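PDB 6LBK: Poly(A) RNA polymerase GLD2 from Rattus norvegicus, which probably adds AMP units from ATP to the 3' ends of selected cytoplasmic mRNAs and of specific microRNAs, using magnesium or manganese. Local coordinates for residues C63-A67 with S68-K72; V182-R185 with N186-L190; L291-Y294 with A295-D299. The protein carries 1 engineered substitution. All coordinates share one frame; numbering follows the deposited sequence.

Interaction 1 of 3, residues C63-A67 with S68-K72; sequences CQQQA and SDLKK
Asp69 reaches back to Gln66 at the start of helix 67-85. Gln66 holds the N-cap position and Asp69 sits three residues on. The anti lone pair of Asp69 OD2, the one turned away from OD1, accepts the backbone N-H of Gln66, with Gln66 N at 2.8 Å from Asp69 OD2. This is one half of a capping box. The torsion of Asp69 explains the reach: CG stands beside its own backbone N (chi1 -53°), which turns the carboxylate toward the residues before the helix. Gln65 passes alongside in the opposite sense, its CG 4.0 Å from Asp69 CB. Its extended chain carries the amide across Leu70, where Gln65 NE2 lies 3.7 Å from Leu70 CD1. The polar partner of that NE2 is Ser99 O, in the neighbouring loop. Ala67 contributes mainly backbone. Its carbonyl receives the first-turn bond from Lys71 N (2.9 Å to Ala67 O), and Lys71 CG rests 3.2 Å from Ala67 O. Leu70 N bonds in the same way to Gln66 O. The chemistry is that of a helix N-terminus: a carboxylate engages an N-H just ahead of the first turn, where its negative charge is likely to be favoured by the helix dipole.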
loop_
_atom_site.group_PDB
_atom_site.type_symbol
_atom_site.label_atom_id
_atom_site.label_comp_id
_atom_site.label_asym_id
_atom_site.label_seq_id
_atom_site.Cartn_x
_atom_site.Cartn_y
_atom_site.Cartn_z
ATOM N N CYS A 63 -12.421 -10.996 -0.746
ATOM C CA CYS A 63 -12.102 -9.700 -0.146
ATOM C C CYS A 63 -11.555 -8.667 -1.133
ATOM O O CYS A 63 -11.525 -7.486 -0.796
ATOM C CB CYS A 63 -11.098 -9.855 1.006
ATOM S SG CYS A 63 -11.722 -10.750 2.437
ATOM N N GLN A 64 -11.123 -9.077 -2.318
ATOM C CA GLN A 64 -10.629 -8.157 -3.336
ATOM C C GLN A 64 -11.641 -7.048 -3.609
ATOM O O GLN A 64 -12.852 -7.286 -3.634
ATOM C CB GLN A 64 -10.358 -8.955 -4.606
ATOM C CG GLN A 64 -10.003 -8.216 -5.856
ATOM C CD GLN A 64 -10.094 -9.150 -7.053
ATOM O OE1 GLN A 64 -9.770 -8.771 -8.179
ATOM N NE2 GLN A 64 -10.606 -10.353 -6.824
ATOM N N GLN A 65 -11.137 -5.833 -3.825
ATOM C CA GLN A 65 -12.005 -4.688 -4.095
ATOM C C GLN A 65 -12.799 -4.911 -5.388
ATOM O O GLN A 65 -12.226 -5.164 -6.457
ATOM C CB GLN A 65 -11.170 -3.408 -4.188
ATOM C CG GLN A 65 -11.988 -2.147 -4.480
ATOM C CD GLN A 65 -11.116 -0.938 -4.827
ATOM O OE1 GLN A 65 -10.908 -0.047 -4.009
ATOM N NE2 GLN A 65 -10.597 -0.918 -6.044
ATOM N N GLN A 66 -14.124 -4.842 -5.280
ATOM C CA GLN A 66 -14.982 -5.083 -6.428
ATOM C C GLN A 66 -15.212 -3.804 -7.222
ATOM O O GLN A 66 -15.135 -2.690 -6.697
ATOM C CB GLN A 66 -16.317 -5.693 -5.984
ATOM C CG GLN A 66 -16.180 -7.114 -5.406
ATOM C CD GLN A 66 -17.415 -7.587 -4.655
ATOM O OE1 GLN A 66 -18.037 -6.827 -3.908
ATOM N NE2 GLN A 66 -17.770 -8.857 -4.846
ATOM N N ALA A 67 -15.532 -3.983 -8.507
ATOM C CA ALA A 67 -15.736 -2.837 -9.385
ATOM C C ALA A 67 -16.760 -1.865 -8.818
ATOM O O ALA A 67 -16.598 -0.650 -8.969
ATOM C CB ALA A 67 -16.162 -3.301 -10.777
ATOM N N SER A 68 -17.799 -2.369 -8.128
ATOM C CA SER A 68 -18.825 -1.471 -7.595
ATOM C C SER A 68 -18.294 -0.632 -6.431
ATOM O O SER A 68 -18.662 0.550 -6.292
ATOM C CB SER A 68 -20.088 -2.256 -7.206
ATOM O OG SER A 68 -19.965 -3.013 -6.015
ATOM N N ASP A 69 -17.411 -1.211 -5.603
ATOM C CA ASP A 69 -16.739 -0.439 -4.551
ATOM C C ASP A 69 -15.963 0.729 -5.157
ATOM O O ASP A 69 -16.065 1.881 -4.700
ATOM C CB ASP A 69 -15.801 -1.349 -3.746
ATOM C CG ASP A 69 -16.499 -2.599 -3.198
ATOM O OD1 ASP A 69 -17.523 -2.473 -2.483
ATOM O OD2 ASP A 69 -16.019 -3.715 -3.478
ATOM N N LEU A 70 -15.210 0.438 -6.224
ATOM C CA LEU A 70 -14.384 1.435 -6.890
ATOM C C LEU A 70 -15.246 2.464 -7.624
ATOM O O LEU A 70 -14.867 3.637 -7.729
ATOM C CB LEU A 70 -13.419 0.737 -7.870
ATOM C CG LEU A 70 -12.457 1.622 -8.666
ATOM C CD1 LEU A 70 -11.522 2.266 -7.673
ATOM C CD2 LEU A 70 -11.695 0.883 -9.726
ATOM N N LYS A 71 -16.423 2.068 -8.104
ATOM C CA LYS A 71 -17.295 3.051 -8.724
ATOM C C LYS A 71 -17.868 4.013 -7.690
ATOM O O LYS A 71 -17.986 5.205 -7.967
ATOM C CB LYS A 71 -18.403 2.353 -9.502
ATOM C CG LYS A 71 -17.884 1.624 -10.738
ATOM C CD LYS A 71 -18.988 0.859 -11.460
ATOM C CE LYS A 71 -18.413 -0.034 -12.546
ATOM N NZ LYS A 71 -19.459 -0.895 -13.155
ATOM N N LYS A 72 -18.224 3.521 -6.491
ATOM C CA LYS A 72 -18.712 4.435 -5.448
ATOM C C LYS A 72 -17.615 5.390 -4.987
ATOM O O LYS A 72 -17.870 6.579 -4.719
ATOM C CB LYS A 72 -19.283 3.660 -4.262
ATOM C CG LYS A 72 -20.792 3.410 -4.368
ATOM C CD LYS A 72 -21.549 4.553 -5.103
ATOM C CE LYS A 72 -21.964 5.801 -4.256
ATOM N NZ LYS A 72 -22.755 6.801 -5.112
#

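Interaction 2 of 3, residues V182-R185 with N186-L190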
loop_
_atom_site.group_PDB
_atom_site.type_symbol
_atom_site.label_atom_id
_atom_site.label_comp_id
_atom_site.label_asym_id
_atom_site.label_seq_id
_atom_site.Cartn_x
_atom_site.Cartn_y
_atom_site.Cartn_z
ATOM N N VAL A 182 3.614 12.554 -4.767
ATOM C CA VAL A 182 4.322 11.281 -4.903
ATOM C C VAL A 182 3.359 10.098 -4.794
ATOM O O VAL A 182 3.531 9.073 -5.473
ATOM C CB VAL A 182 5.472 11.192 -3.875
ATOM C CG1 VAL A 182 4.946 11.181 -2.457
ATOM C CG2 VAL A 182 6.302 9.942 -4.115
ATOM N N GLY A 183 2.297 10.246 -3.998
ATOM C CA GLY A 183 1.310 9.186 -3.887
ATOM C C GLY A 183 0.591 8.894 -5.192
ATOM O O GLY A 183 0.184 7.755 -5.433
ATOM N N ILE A 184 0.417 9.912 -6.056
ATOM C CA ILE A 184 -0.078 9.638 -7.404
ATOM C C ILE A 184 0.928 8.781 -8.172
ATOM O O ILE A 184 0.577 7.717 -8.709
ATOM C CB ILE A 184 -0.417 10.939 -8.156
ATOM C CG1 ILE A 184 -1.579 11.708 -7.499
ATOM C CG2 ILE A 184 -0.732 10.638 -9.619
ATOM C CD1 ILE A 184 -1.716 13.119 -7.978
ATOM N N ARG A 185 2.212 9.168 -8.151
ATOM C CA ARG A 185 3.210 8.421 -8.922
ATOM C C ARG A 185 3.297 6.963 -8.475
ATOM O O ARG A 185 3.128 6.034 -9.283
ATOM C CB ARG A 185 4.581 9.089 -8.821
ATOM C CG ARG A 185 4.563 10.517 -9.326
ATOM C CD ARG A 185 5.897 10.985 -9.843
ATOM N NE ARG A 185 5.704 12.298 -10.448
ATOM C CZ ARG A 185 5.351 12.490 -11.713
ATOM N NH1 ARG A 185 5.169 11.454 -12.519
ATOM N NH2 ARG A 185 5.172 13.713 -12.170
ATOM N N ASN A 186 3.469 6.732 -7.177
ATOM C CA ASN A 186 3.670 5.347 -6.791
ATOM C C ASN A 186 2.392 4.536 -6.924
ATOM O O ASN A 186 2.487 3.321 -7.150
ATOM C CB ASN A 186 4.265 5.243 -5.385
ATOM C CG ASN A 186 3.429 5.917 -4.328
ATOM O OD1 ASN A 186 2.197 5.845 -4.343
ATOM N ND2 ASN A 186 4.100 6.569 -3.378
ATOM N N THR A 187 1.213 5.205 -6.926
ATOM C CA THR A 187 -0.025 4.460 -7.175
ATOM C C THR A 187 0.098 3.644 -8.448
ATOM O O THR A 187 -0.284 2.464 -8.481
ATOM C CB THR A 187 -1.253 5.379 -7.254
ATOM O OG1 THR A 187 -1.604 5.831 -5.941
ATOM C CG2 THR A 187 -2.433 4.612 -7.819
ATOM N N PHE A 188 0.652 4.251 -9.499
ATOM C CA PHE A 188 0.700 3.580 -10.781
ATOM C C PHE A 188 1.977 2.782 -10.970
ATOM O O PHE A 188 1.992 1.867 -11.803
ATOM C CB PHE A 188 0.462 4.607 -11.900
ATOM C CG PHE A 188 -0.885 5.220 -11.794
ATOM C CD1 PHE A 188 -2.015 4.465 -12.108
ATOM C CD2 PHE A 188 -1.049 6.489 -11.280
ATOM C CE1 PHE A 188 -3.274 4.981 -11.953
ATOM C CE2 PHE A 188 -2.321 7.033 -11.140
ATOM C CZ PHE A 188 -3.435 6.274 -11.470
ATOM N N LEU A 189 3.019 3.061 -10.175
ATOM C CA LEU A 189 4.115 2.104 -10.073
ATOM C C LEU A 189 3.595 0.796 -9.514
ATOM O O LEU A 189 3.636 -0.241 -10.184
ATOM C CB LEU A 189 5.216 2.673 -9.185
ATOM C CG LEU A 189 6.365 1.770 -8.807
ATOM C CD1 LEU A 189 7.117 1.438 -10.064
ATOM C CD2 LEU A 189 7.201 2.557 -7.861
ATOM N N LEU A 190 2.977 0.876 -8.333
ATOM C CA LEU A 190 2.469 -0.291 -7.624
ATOM C C LEU A 190 1.413 -1.008 -8.438
ATOM O O LEU A 190 1.420 -2.248 -8.533
ATOM C CB LEU A 190 1.878 0.146 -6.282
ATOM C CG LEU A 190 2.753 -0.041 -5.038
ATOM C CD1 LEU A 190 4.106 0.657 -5.150
ATOM C CD2 LEU A 190 1.973 0.377 -3.786
#
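Thr187 and Asn186 fold back on Gly183 and Val182 one turn earlier in helix 182-194. The tight part centres on Gly183 O, which takes two bonds from one residue. Thr187 OG1 donates to Gly183 O at 2.7 Å, and Thr187 N to Gly183 O at 3.1 Å from above the carbonyl plane. OG1 stands beside its own backbone N (chi1 -74°), which points the hydroxyl back at that oxygen, only slightly tilted from the carbonyl plane. Thr187 OG1 is also hydrogen-bonded to Gly97 N, in the Gly-Ser motif of nucleotidyltransferases. Asn186 curls its amide over the preceding turn, with OD1 3.5 Å from Gly183 CA. Its ND2 is bonded to Glu330 OE2. Phe188 lies against Ile184 O, 3.3 Å from Phe188 CD2, and Thr187 CG2 sits over the centre of its ring. The looser side holds the partly exposed Val182 and Arg185. Val182 CG2 only skims Asn186 ND2 at 4.1 Å. Arg185 leads its extended chain away to Val260 O, so its share here is mostly backbone, with Leu189 N bonded to Arg185 O. The chemistry implies a buried polar seam: a threonine hydroxyl ties the helix turn to the Gly97 backbone, close to the probable metal site.

Interaction 3 of 3, residues L291-Y294 with A295-D299; sequences LKYY and ATEFD
Tyr294 turns the edge of its ring onto the face of Phe298, an offset edge-to-face pair with planes at 81° and centroids 5.6 Å apart. Tyr294 CD1 lies 3.8 Å from Phe298 CD2. The two first torsions differ. Tyr294 keeps CG beside its backbone N (chi1 -73°), whereas Phe298 has CG opposite its own N (chi1 173°), which swings its ring back to the helix. Tyr293 joins them: its CD2 stands 3.8 Å above the centre of the Tyr294 ring, and Phe298 CB lies over one of its own faces. At the edge of Tyr293, Glu297 OE1 comes within 3.6 Å of Tyr293 CD1, the carboxylate almost perpendicular to the ring. Thr296 donates both N and OG1 to Lys292 O, with OG1 2.9 Å from it. A weak bond from Phe298 N to Tyr293 O fits the wider, pi-type turn here. Tyr294 OH bonds Met232 O and Tyr293 OH bonds His235, both on helix 226-239. With an alanine here instead of Tyr294, the face of Phe298 would probably lose its aromatic mate and Met232 O its hydroxyl partner. Leu291 and Ala295 pack on helix 344-363, while Tyr294 and Phe298 meet Ile305 of strand 303-306.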
loop_
_atom_site.group_PDB
_atom_site.type_symbol
_atom_site.label_atom_id
_atom_site.label_comp_id
_atom_site.label_asym_id
_atom_site.label_seq_id
_atom_site.Cartn_x
_atom_site.Cartn_y
_atom_site.Cartn_z
ATOM N N LEU A 291 7.031 -15.178 5.061
ATOM C CA LEU A 291 7.134 -15.125 6.519
ATOM C C LEU A 291 8.526 -15.541 6.994
ATOM O O LEU A 291 9.105 -14.895 7.882
ATOM C CB LEU A 291 6.042 -15.980 7.150
ATOM C CG LEU A 291 4.595 -15.491 6.969
ATOM C CD1 LEU A 291 3.641 -16.582 7.449
ATOM C CD2 LEU A 291 4.313 -14.164 7.735
ATOM N N LYS A 292 9.091 -16.606 6.409
ATOM C CA LYS A 292 10.428 -17.054 6.813
ATOM C C LYS A 292 11.491 -15.998 6.519
ATOM O O LYS A 292 12.380 -15.754 7.344
ATOM C CB LYS A 292 10.793 -18.368 6.114
ATOM C CG LYS A 292 12.163 -18.948 6.513
ATOM C CD LYS A 292 12.544 -20.192 5.705
ATOM C CE LYS A 292 13.950 -20.584 6.045
ATOM N NZ LYS A 292 14.203 -22.075 5.888
ATOM N N TYR A 293 11.400 -15.340 5.360
ATOM C CA TYR A 293 12.467 -14.450 4.924
ATOM C C TYR A 293 12.670 -13.324 5.909
ATOM O O TYR A 293 13.803 -13.011 6.290
ATOM C CB TYR A 293 12.153 -13.924 3.532
ATOM C CG TYR A 293 13.154 -12.920 2.999
ATOM C CD1 TYR A 293 14.424 -13.310 2.593
ATOM C CD2 TYR A 293 12.795 -11.567 2.864
ATOM C CE1 TYR A 293 15.320 -12.386 2.098
ATOM C CE2 TYR A 293 13.688 -10.633 2.369
ATOM C CZ TYR A 293 14.944 -11.030 1.988
ATOM O OH TYR A 293 15.815 -10.070 1.496
ATOM N N TYR A 294 11.585 -12.678 6.309
ATOM C CA TYR A 294 11.681 -11.577 7.241
ATOM C C TYR A 294 11.800 -12.054 8.683
ATOM O O TYR A 294 12.346 -11.324 9.512
ATOM C CB TYR A 294 10.479 -10.646 7.032
ATOM C CG TYR A 294 10.553 -9.814 5.752
ATOM C CD1 TYR A 294 11.559 -8.880 5.558
ATOM C CD2 TYR A 294 9.585 -9.940 4.752
ATOM C CE1 TYR A 294 11.618 -8.104 4.399
ATOM C CE2 TYR A 294 9.639 -9.165 3.586
ATOM C CZ TYR A 294 10.649 -8.248 3.425
ATOM O OH TYR A 294 10.714 -7.514 2.269
ATOM N N ALA A 295 11.330 -13.269 9.005
ATOM C CA ALA A 295 11.512 -13.811 10.350
ATOM C C ALA A 295 12.954 -14.216 10.629
ATOM O O ALA A 295 13.381 -14.193 11.787
ATOM C CB ALA A 295 10.590 -15.008 10.566
ATOM N N THR A 296 13.699 -14.621 9.618
ATOM C CA THR A 296 14.989 -15.253 9.884
ATOM C C THR A 296 16.167 -14.654 9.131
ATOM O O THR A 296 17.270 -14.641 9.669
ATOM C CB THR A 296 14.905 -16.751 9.542
ATOM O OG1 THR A 296 14.900 -16.928 8.119
ATOM C CG2 THR A 296 13.664 -17.384 10.160
ATOM N N GLU A 297 15.985 -14.221 7.882
ATOM C CA GLU A 297 17.130 -13.894 7.035
ATOM C C GLU A 297 17.430 -12.408 6.888
ATOM O O GLU A 297 18.592 -12.054 6.668
ATOM C CB GLU A 297 16.958 -14.494 5.638
ATOM C CG GLU A 297 17.986 -15.574 5.348
ATOM C CD GLU A 297 17.789 -16.237 4.003
ATOM O OE1 GLU A 297 17.017 -15.684 3.176
ATOM O OE2 GLU A 297 18.420 -17.305 3.776
ATOM N N PHE A 298 16.441 -11.528 7.003
ATOM C CA PHE A 298 16.625 -10.125 6.641
ATOM C C PHE A 298 17.083 -9.316 7.843
ATOM O O PHE A 298 16.345 -9.181 8.828
ATOM C CB PHE A 298 15.340 -9.508 6.085
ATOM C CG PHE A 298 15.433 -8.007 5.848
ATOM C CD1 PHE A 298 16.187 -7.496 4.807
ATOM C CD2 PHE A 298 14.772 -7.111 6.675
ATOM C CE1 PHE A 298 16.277 -6.128 4.590
ATOM C CE2 PHE A 298 14.856 -5.727 6.455
ATOM C CZ PHE A 298 15.607 -5.246 5.413
ATOM N N ASP A 299 18.246 -8.683 7.699
ATOM C CA ASP A 299 18.909 -7.948 8.775
ATOM C C ASP A 299 18.390 -6.504 8.818
ATOM O O ASP A 299 18.886 -5.608 8.125
ATOM C CB ASP A 299 20.420 -8.013 8.587
ATOM C CG ASP A 299 21.175 -7.494 9.781
ATOM O OD1 ASP A 299 20.521 -7.204 10.807
ATOM O OD2 ASP A 299 22.425 -7.403 9.705
#

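In the fold
Interactions 1 and 2 both belong to the palm part of the catalytic domain; interaction 3 belongs to the PAP-associated part. The first two have centres 19 Å apart and do not touch, their nearest atoms about 9 Å apart. They meet the same loop after strand 91-96, at Ser99 and Gly97 respectively. Both approach the metal site inferred from relatives: side chain to side chain, Gln65 is about 9 Å from Asp109, and Thr187 about 7 Å from Asp111. Interaction 3 is remote, its centre 27 Å from that of interaction 2 and 33 Å from that of interaction 1. Helix 226-239 bridges the gap, touching Asn186 and Leu190 through Tyr227 and bonding Tyr293 and Tyr294 farther along.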